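Local coordinates for fibronectin type III domain-containing protein (Simiduia agarivorans, PDB 6P2K) that probably hydrolyses the beta-1,4-glucan backbone of xyloglucan or a related polysaccharide, as a beta-propeller enzyme of glycoside hydrolase family 74, at residues S446-V451 with V462-T467; G509-V514 with V524-S529; R568-I573 with V583-T588. All coordinates share one frame; numbering follows the deposited sequence.

Contact 1: residues S446-V451 with V462-T467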
loop_
_atom_site.group_PDB
_atom_site.type_symbol
_atom_site.label_atom_id
_atom_site.label_comp_id
_atom_site.label_asym_id
_atom_site.label_seq_id
_atom_site.Cartn_x
_atom_site.Cartn_y
_atom_site.Cartn_z
ATOM N N SER B 446 -26.923 -10.927 13.979
ATOM C CA SER B 446 -28.160 -10.214 14.277
ATOM C C SER B 446 -28.460 -10.086 15.769
ATOM O O SER B 446 -29.453 -9.440 16.123
ATOM C CB SER B 446 -29.336 -10.898 13.571
ATOM O OG SER B 446 -29.199 -12.306 13.585
ATOM N N ASP B 447 -27.633 -10.656 16.647
ATOM C CA ASP B 447 -27.870 -10.611 18.088
ATOM C C ASP B 447 -26.573 -10.249 18.797
ATOM O O ASP B 447 -25.575 -10.963 18.666
ATOM C CB ASP B 447 -28.411 -11.950 18.597
ATOM C CG ASP B 447 -28.982 -11.855 19.997
ATOM O OD1 ASP B 447 -28.215 -12.050 20.966
ATOM O OD2 ASP B 447 -30.196 -11.582 20.129
ATOM N N VAL B 448 -26.590 -9.146 19.550
ATOM C CA VAL B 448 -25.386 -8.581 20.168
ATOM C C VAL B 448 -25.738 -8.224 21.612
ATOM O O VAL B 448 -26.179 -7.107 21.906
ATOM C CB VAL B 448 -24.856 -7.361 19.408
ATOM C CG1 VAL B 448 -23.600 -6.819 20.078
ATOM C CG2 VAL B 448 -24.572 -7.721 17.955
ATOM N N GLN B 449 -25.507 -9.160 22.535
ATOM C CA GLN B 449 -25.961 -9.012 23.913
ATOM C C GLN B 449 -24.994 -8.240 24.807
ATOM O O GLN B 449 -25.374 -7.880 25.926
ATOM C CB GLN B 449 -26.236 -10.392 24.524
ATOM C CG GLN B 449 -27.458 -11.081 23.921
ATOM C CD GLN B 449 -27.749 -12.449 24.519
ATOM O OE1 GLN B 449 -27.488 -12.701 25.695
ATOM N NE2 GLN B 449 -28.304 -13.341 23.705
ATOM N N ALA B 450 -23.771 -7.964 24.354
ATOM C CA ALA B 450 -22.811 -7.259 25.192
ATOM C C ALA B 450 -21.788 -6.548 24.318
ATOM O O ALA B 450 -21.312 -7.110 23.329
ATOM C CB ALA B 450 -22.104 -8.221 26.157
ATOM N N VAL B 451 -21.458 -5.308 24.692
ATOM C CA VAL B 451 -20.416 -4.522 24.041
ATOM C C VAL B 451 -19.607 -3.800 25.111
ATOM O O VAL B 451 -20.093 -3.547 26.218
ATOM C CB VAL B 451 -20.989 -3.502 23.026
ATOM C CG1 VAL B 451 -21.576 -4.215 21.814
ATOM C CG2 VAL B 451 -22.041 -2.616 23.686
ATOM N N VAL B 462 -13.425 -1.828 20.190
ATOM C CA VAL B 462 -14.720 -2.373 20.569
ATOM C C VAL B 462 -14.601 -3.883 20.720
ATOM O O VAL B 462 -13.957 -4.553 19.904
ATOM C CB VAL B 462 -15.783 -2.016 19.514
ATOM C CG1 VAL B 462 -17.186 -2.118 20.105
ATOM C CG2 VAL B 462 -15.521 -0.637 18.929
ATOM N N VAL B 463 -15.211 -4.426 21.770
ATOM C CA VAL B 463 -15.379 -5.865 21.933
ATOM C C VAL B 463 -16.870 -6.153 22.031
ATOM O O VAL B 463 -17.625 -5.362 22.607
ATOM C CB VAL B 463 -14.632 -6.413 23.169
ATOM C CG1 VAL B 463 -13.145 -6.162 23.037
ATOM C CG2 VAL B 463 -15.171 -5.791 24.458
ATOM N N ALA B 464 -17.298 -7.275 21.455
ATOM C CA ALA B 464 -18.720 -7.570 21.392
ATOM C C ALA B 464 -18.964 -9.071 21.398
ATOM O O ALA B 464 -18.214 -9.841 20.790
ATOM C CB ALA B 464 -19.361 -6.952 20.141
ATOM N N GLN B 465 -20.013 -9.472 22.107
ATOM C CA GLN B 465 -20.649 -10.761 21.879
ATOM C C GLN B 465 -21.605 -10.593 20.703
ATOM O O GLN B 465 -22.549 -9.800 20.780
ATOM C CB GLN B 465 -21.379 -11.216 23.143
ATOM C CG GLN B 465 -22.606 -12.093 22.919
ATOM C CD GLN B 465 -22.264 -13.433 22.293
ATOM O OE1 GLN B 465 -21.179 -13.974 22.512
ATOM N NE2 GLN B 465 -23.193 -13.977 21.514
ATOM N N ALA B 466 -21.342 -11.294 19.601
ATOM C CA ALA B 466 -22.112 -11.098 18.376
ATOM C C ALA B 466 -22.292 -12.427 17.665
ATOM O O ALA B 466 -21.312 -13.130 17.403
ATOM C CB ALA B 466 -21.426 -10.093 17.443
ATOM N N THR B 467 -23.538 -12.756 17.330
ATOM C CA THR B 467 -23.847 -14.074 16.800
ATOM C C THR B 467 -25.134 -13.999 15.992
ATOM O O THR B 467 -25.817 -12.972 15.958
ATOM C CB THR B 467 -23.973 -15.097 17.930
ATOM O OG1 THR B 467 -24.083 -16.414 17.382
ATOM C CG2 THR B 467 -25.206 -14.798 18.765
HETATM O O HOH W 1 -25.419 -12.017 21.199
#

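Contact 2: residues G509-V514 with V524-S529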
loop_
_atom_site.group_PDB
_atom_site.type_symbol
_atom_site.label_atom_id
_atom_site.label_comp_id
_atom_site.label_asym_id
_atom_site.label_seq_id
_atom_site.Cartn_x
_atom_site.Cartn_y
_atom_site.Cartn_z
ATOM N N GLY B 509 -21.008 -21.602 24.332
ATOM C CA GLY B 509 -22.058 -20.959 25.108
ATOM C C GLY B 509 -22.054 -19.452 24.904
ATOM O O GLY B 509 -21.001 -18.817 24.823
ATOM N N VAL B 510 -23.262 -18.879 24.811
ATOM C CA VAL B 510 -23.418 -17.445 24.594
ATOM C C VAL B 510 -22.668 -16.674 25.669
ATOM O O VAL B 510 -22.800 -16.960 26.864
ATOM C CB VAL B 510 -24.911 -17.068 24.574
ATOM C CG1 VAL B 510 -25.086 -15.554 24.622
ATOM C CG2 VAL B 510 -25.593 -17.641 23.337
ATOM N N LEU B 511 -21.859 -15.703 25.244
ATOM C CA LEU B 511 -21.152 -14.820 26.173
ATOM C C LEU B 511 -22.138 -13.745 26.621
ATOM O O LEU B 511 -22.185 -12.633 26.087
ATOM C CB LEU B 511 -19.918 -14.208 25.519
ATOM C CG LEU B 511 -19.024 -15.118 24.676
ATOM C CD1 LEU B 511 -17.866 -14.330 24.066
ATOM C CD2 LEU B 511 -18.509 -16.279 25.506
ATOM N N ARG B 512 -22.945 -14.087 27.632
ATOM C CA ARG B 512 -24.057 -13.212 27.993
ATOM C C ARG B 512 -23.576 -11.847 28.471
ATOM O O ARG B 512 -24.285 -10.850 28.298
ATOM C CB ARG B 512 -24.947 -13.869 29.045
ATOM C CG ARG B 512 -26.288 -13.176 29.151
ATOM C CD ARG B 512 -27.283 -13.914 30.017
ATOM N NE ARG B 512 -28.522 -13.148 30.118
ATOM C CZ ARG B 512 -29.309 -13.130 31.188
ATOM N NH1 ARG B 512 -28.991 -13.844 32.260
ATOM N NH2 ARG B 512 -30.415 -12.391 31.185
ATOM N N ASP B 513 -22.385 -11.766 29.059
ATOM C CA ASP B 513 -21.747 -10.468 29.218
ATOM C C ASP B 513 -20.265 -10.582 28.901
ATOM O O ASP B 513 -19.651 -11.644 29.034
ATOM C CB ASP B 513 -21.943 -9.868 30.620
ATOM C CG ASP B 513 -21.691 -8.349 30.661
ATOM O OD1 ASP B 513 -22.097 -7.608 29.723
ATOM O OD2 ASP B 513 -21.087 -7.890 31.658
ATOM N N VAL B 514 -19.722 -9.462 28.440
ATOM C CA VAL B 514 -18.312 -9.272 28.139
ATOM C C VAL B 514 -17.930 -7.942 28.764
ATOM O O VAL B 514 -18.626 -6.943 28.559
ATOM C CB VAL B 514 -18.055 -9.252 26.619
ATOM C CG1 VAL B 514 -16.628 -8.835 26.315
ATOM C CG2 VAL B 514 -18.394 -10.597 25.987
ATOM N N VAL B 524 -9.834 -8.582 29.081
ATOM C CA VAL B 524 -11.267 -8.698 28.819
ATOM C C VAL B 524 -11.784 -9.992 29.434
ATOM O O VAL B 524 -11.190 -11.056 29.235
ATOM C CB VAL B 524 -11.578 -8.662 27.308
ATOM C CG1 VAL B 524 -13.084 -8.613 27.080
ATOM C CG2 VAL B 524 -10.891 -7.472 26.638
ATOM N N PHE B 525 -12.896 -9.900 30.168
ATOM C CA PHE B 525 -13.567 -11.048 30.762
ATOM C C PHE B 525 -14.843 -11.368 29.991
ATOM O O PHE B 525 -15.483 -10.476 29.425
ATOM C CB PHE B 525 -13.933 -10.794 32.229
ATOM C CG PHE B 525 -12.754 -10.590 33.133
ATOM C CD1 PHE B 525 -12.129 -11.669 33.736
ATOM C CD2 PHE B 525 -12.286 -9.312 33.404
ATOM C CE1 PHE B 525 -11.046 -11.481 34.578
ATOM C CE2 PHE B 525 -11.205 -9.116 34.249
ATOM C CZ PHE B 525 -10.583 -10.200 34.834
ATOM N N MET B 526 -15.220 -12.647 29.993
ATOM C CA MET B 526 -16.458 -13.087 29.362
ATOM C C MET B 526 -16.917 -14.382 30.021
ATOM O O MET B 526 -16.095 -15.207 30.428
ATOM C CB MET B 526 -16.278 -13.286 27.852
ATOM C CG MET B 526 -15.252 -14.356 27.484
ATOM S SD MET B 526 -14.170 -13.869 26.119
ATOM C CE MET B 526 -13.196 -12.574 26.894
ATOM N N PHE B 527 -18.235 -14.552 30.129
ATOM C CA PHE B 527 -18.817 -15.757 30.714
ATOM C C PHE B 527 -19.620 -16.479 29.640
ATOM O O PHE B 527 -20.627 -15.957 29.155
ATOM C CB PHE B 527 -19.694 -15.435 31.925
ATOM C CG PHE B 527 -19.867 -16.596 32.876
ATOM C CD1 PHE B 527 -20.580 -17.726 32.497
ATOM C CD2 PHE B 527 -19.300 -16.563 34.140
ATOM C CE1 PHE B 527 -20.728 -18.802 33.368
ATOM C CE2 PHE B 527 -19.445 -17.625 35.017
ATOM C CZ PHE B 527 -20.159 -18.750 34.630
ATOM N N SER B 528 -19.171 -17.676 29.281
ATOM C CA SER B 528 -19.842 -18.519 28.300
ATOM C C SER B 528 -20.918 -19.324 29.018
ATOM O O SER B 528 -20.609 -20.161 29.870
ATOM C CB SER B 528 -18.835 -19.432 27.603
ATOM O OG SER B 528 -19.442 -20.141 26.541
ATOM N N SER B 529 -22.179 -19.069 28.672
ATOM C CA SER B 529 -23.308 -19.653 29.388
ATOM C C SER B 529 -23.208 -21.170 29.440
ATOM O O SER B 529 -23.064 -21.835 28.408
ATOM C CB SER B 529 -24.623 -19.232 28.726
ATOM O OG SER B 529 -24.878 -17.857 28.952
#

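Contact 3: residues R568-I573 with V583-T588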
loop_
_atom_site.group_PDB
_atom_site.type_symbol
_atom_site.label_atom_id
_atom_site.label_comp_id
_atom_site.label_asym_id
_atom_site.label_seq_id
_atom_site.Cartn_x
_atom_site.Cartn_y
_atom_site.Cartn_z
ATOM N N ARG B 568 -23.394 -20.635 36.547
ATOM C CA ARG B 568 -23.382 -21.143 35.182
ATOM C C ARG B 568 -23.752 -20.118 34.120
ATOM O O ARG B 568 -23.449 -20.349 32.945
ATOM C CB ARG B 568 -24.321 -22.354 35.054
ATOM C CG ARG B 568 -23.902 -23.535 35.924
ATOM C CD ARG B 568 -24.487 -24.850 35.419
ATOM N NE ARG B 568 -23.855 -25.305 34.181
ATOM C CZ ARG B 568 -24.306 -26.312 33.439
ATOM N NH1 ARG B 568 -25.394 -26.974 33.809
ATOM N NH2 ARG B 568 -23.670 -26.663 32.329
ATOM N N ILE B 569 -24.392 -19.009 34.484
ATOM C CA ILE B 569 -24.724 -17.940 33.549
ATOM C C ILE B 569 -24.491 -16.611 34.251
ATOM O O ILE B 569 -24.867 -16.445 35.416
ATOM C CB ILE B 569 -26.181 -18.037 33.051
ATOM C CG1 ILE B 569 -26.438 -19.377 32.365
ATOM C CG2 ILE B 569 -26.504 -16.898 32.100
ATOM C CD1 ILE B 569 -27.910 -19.695 32.180
ATOM N N ALA B 570 -23.875 -15.665 33.548
ATOM C CA ALA B 570 -23.636 -14.329 34.081
ATOM C C ALA B 570 -24.469 -13.314 33.314
ATOM O O ALA B 570 -24.503 -13.337 32.081
ATOM C CB ALA B 570 -22.155 -13.955 34.004
ATOM N N ARG B 571 -25.136 -12.423 34.046
ATOM C CA ARG B 571 -25.860 -11.325 33.422
ATOM C C ARG B 571 -25.005 -10.071 33.292
ATOM O O ARG B 571 -25.141 -9.335 32.309
ATOM C CB ARG B 571 -27.131 -11.016 34.220
ATOM C CG ARG B 571 -27.877 -9.758 33.776
ATOM C CD ARG B 571 -28.472 -9.907 32.386
ATOM N NE ARG B 571 -29.346 -8.784 32.051
ATOM C CZ ARG B 571 -28.914 -7.613 31.592
ATOM N NH1 ARG B 571 -27.613 -7.410 31.407
ATOM N NH2 ARG B 571 -29.782 -6.647 31.319
ATOM N N LYS B 572 -24.118 -9.821 34.251
ATOM C CA LYS B 572 -23.207 -8.692 34.179
ATOM C C LYS B 572 -21.913 -9.054 34.892
ATOM O O LYS B 572 -21.938 -9.652 35.970
ATOM C CB LYS B 572 -23.816 -7.430 34.805
ATOM C CG LYS B 572 -22.822 -6.292 34.957
ATOM C CD LYS B 572 -23.465 -4.934 34.756
ATOM C CE LYS B 572 -22.403 -3.845 34.671
ATOM N NZ LYS B 572 -22.980 -2.495 34.911
ATOM N N ILE B 573 -20.790 -8.697 34.277
ATOM C CA ILE B 573 -19.469 -8.866 34.868
ATOM C C ILE B 573 -18.967 -7.493 35.287
ATOM O O ILE B 573 -18.999 -6.546 34.492
ATOM C CB ILE B 573 -18.488 -9.533 33.890
ATOM C CG1 ILE B 573 -18.990 -10.922 33.493
ATOM C CG2 ILE B 573 -17.105 -9.622 34.507
ATOM C CD1 ILE B 573 -18.152 -11.579 32.407
ATOM N N VAL B 583 -12.598 -9.830 40.290
ATOM C CA VAL B 583 -13.727 -9.662 39.385
ATOM C C VAL B 583 -14.993 -10.132 40.089
ATOM O O VAL B 583 -14.975 -11.118 40.833
ATOM C CB VAL B 583 -13.506 -10.422 38.057
ATOM C CG1 VAL B 583 -13.454 -11.927 38.289
ATOM C CG2 VAL B 583 -14.585 -10.067 37.047
ATOM N N PHE B 584 -16.086 -9.406 39.870
ATOM C CA PHE B 584 -17.403 -9.787 40.353
ATOM C C PHE B 584 -18.317 -10.049 39.163
ATOM O O PHE B 584 -18.076 -9.566 38.055
ATOM C CB PHE B 584 -18.031 -8.698 41.238
ATOM C CG PHE B 584 -17.128 -8.189 42.325
ATOM C CD1 PHE B 584 -16.243 -7.149 42.081
ATOM C CD2 PHE B 584 -17.180 -8.733 43.597
ATOM C CE1 PHE B 584 -15.417 -6.669 43.083
ATOM C CE2 PHE B 584 -16.353 -8.262 44.603
ATOM C CZ PHE B 584 -15.472 -7.228 44.344
ATOM N N PHE B 585 -19.375 -10.821 39.403
ATOM C CA PHE B 585 -20.422 -10.974 38.403
ATOM C C PHE B 585 -21.689 -11.461 39.085
ATOM O O PHE B 585 -21.650 -12.033 40.179
ATOM C CB PHE B 585 -20.007 -11.922 37.265
ATOM C CG PHE B 585 -19.864 -13.366 37.673
ATOM C CD1 PHE B 585 -18.687 -13.829 38.238
ATOM C CD2 PHE B 585 -20.889 -14.271 37.444
ATOM C CE1 PHE B 585 -18.543 -15.158 38.591
ATOM C CE2 PHE B 585 -20.751 -15.600 37.799
ATOM C CZ PHE B 585 -19.577 -16.043 38.373
ATOM N N SER B 586 -22.817 -11.208 38.430
ATOM C CA SER B 586 -24.117 -11.668 38.898
ATOM C C SER B 586 -24.452 -12.968 38.182
ATOM O O SER B 586 -24.553 -12.996 36.950
ATOM C CB SER B 586 -25.196 -10.614 38.651
ATOM O OG SER B 586 -25.156 -10.143 37.314
ATOM N N SER B 587 -24.605 -14.042 38.950
ATOM C CA SER B 587 -24.933 -15.348 38.402
ATOM C C SER B 587 -26.439 -15.506 38.295
ATOM O O SER B 587 -27.161 -15.289 39.273
ATOM C CB SER B 587 -24.354 -16.455 39.278
ATOM O OG SER B 587 -24.808 -17.731 38.851
ATOM N N THR B 588 -26.911 -15.897 37.112
ATOM C CA THR B 588 -28.331 -16.124 36.884
ATOM C C THR B 588 -28.611 -17.552 36.441
ATOM O O THR B 588 -29.709 -17.837 35.948
ATOM C CB THR B 588 -28.872 -15.127 35.855
ATOM O OG1 THR B 588 -28.381 -15.462 34.551
ATOM C CG2 THR B 588 -28.433 -13.717 36.211
#

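Contact 1: residues S446-V451 with V462-T467
Two valine torsions put methyl groups against A464 and A466 of the facing strand. V448, with chi1 -179°, carries CG1 opposite its backbone N and keeps CG2 beside that nitrogen, where it lies 4.0 Å from A466 CB. V451 is turned the other way (chi1 -69°), so that its CG1 flanks the backbone N and rests 3.9 Å from A464 CB. V448 CG1 also approaches A464 CB, at 4.2 Å.

The backbones, the opening hairpin of a propeller blade, run antiparallel, their axes 165° apart. D447 N gives a bond to T467 O at 3.0 Å, and T467 N returns one to D447 O. Because S446 and D447 both face T467, this end is a classic beta bulge. Q465 N donates to A450 O at 3.0 Å, and the side chain of A450 lies about 4 Å from a bound zinc ion.

Between these pairs a water bridges the strands. It donates to D447 OD1 (2.8 Å) and more weakly to D447 O, and accepts from Q449 N and from Q465 NE2, brought there by the bend at chi2. The Q449 amide meets the same D447 OD1 on its syn side, its NE2 3.0 Å away. D447 OD2 is bound by Y404 OH, while R478 N holds Q465 OE1 and N476 O takes a second bond from Q465 NE2.

The chemistry is therefore split: V448 and V451 with A464 and A466 make an apolar layer, whereas the carboxylate of D447 and the amide of Q465, each gripped through both polar atoms, are probably fixed in rotation.

Contact 2: residues G509-V514 with V524-S529
Hydrogen bonds dominate the end where G509 and V510 meet S528 and S529. S528 OG, opposite its own backbone N at chi1 -173°, donates to G509 O at 2.7 Å, approaching from beside the carbonyl (C=O...donor angle 102°). S529 N donates to V510 O at 2.8 Å, reaching it from above the carbonyl plane. Replacing S528 with an alanine would probably leave G509 O without its hydroxyl donor and the lead-in to the strand freer to shift. Beyond L511, the centre of an inverse gamma turn, the pairing slackens: R512 N to F527 O (3.3 Å) and F527 N to D513 O (3.4 Å) are both weak bonds.

Apolar contacts lie on the face of L511, V514 and M526. V514 CG1 meets V524 CG1 at 3.6 Å as the two side chains cross obliquely, while its other branch, CG2, lies alongside M526 and touches CB at 3.9 Å. L511 CD2 packs on S528 CB at 3.8 Å.

Charged and aromatic groups link the hairpin to its neighbours. D513 OD1 binds the zinc ion together with D405, and D513 OD2 accepts a bond from I573 N. R512, extended from CG to NE, hydrogen-bonds W616 O through NH2 and makes a cation-pi contact with the same residue, and the F527 ring meets that of F585 with planes at about 45°.

Such a hairpin, the first two strands of a four-stranded antiparallel meander, is how a beta-propeller blade begins; here the first strand also supplies a metal ligand.

Contact 3: residues R568-I573 with V583-T588
I573 lays CG2 against CG2 of V583, 3.6 Å apart, as the two side chains cross at a slant; its CG1 branch turns instead to F585, coming within 4.0 Å of CB. With chi1 at 68°, F585 holds CG between its own backbone N and carbonyl carbon, which directs the ring back along the hairpin to A570, whose CB is 3.7 Å from CD2. Farther along, I569 and T588 cross at about a right angle, I569 CG2 meeting T588 OG1 at 3.4 Å. The other branch of T588, CG2, touches R571 CB at 3.6 Å, so this threonine is wedged between two residues of the facing segment.

These are the first two strands of an antiparallel propeller blade, and the first of them is broken. The chain turns a corner at R571, and the axis of the portion before it, 568-570, makes 130° with strand 583-588. Three good backbone bonds span the break: T588 N to I569 O at 2.7 Å, R571 N to S586 O at 3.0 Å, and S586 N to K572 O. S586 therefore both accepts from and donates to the segment through its main chain, and its OG takes a further weak bond from K572 N at 3.3 Å while also bonding A618 O.

The long side chains at the corner carry their charges away from the hairpin. R571 NE pairs with D617, and its NH2 bonds the carbonyl oxygens of T744 and K693; K572 NZ forms a salt bridge with E621.

How the contacts relate
All three contacts join the first two strands of successive blades, so equivalent hairpins stand side by side. Their centres are about 10 Å apart from contact 1 to contact 2 and 9 Å from contact 2 to contact 3, whereas contacts 1 and 3 do not touch. Contact 2 is therefore the middle hairpin of the three, with Q465 CG against L511 O on one flank and R512 CB against A570 O on the other. None is a surface contact, though contact 1 is the most uniformly buried and the closest to the chain's centre. Contact 1 holds a bridging water, contact 2 a zinc ligand and a serine-to-carbonyl bond, and contact 3 sends R571 and K572 to acids in or just before strand 618-625.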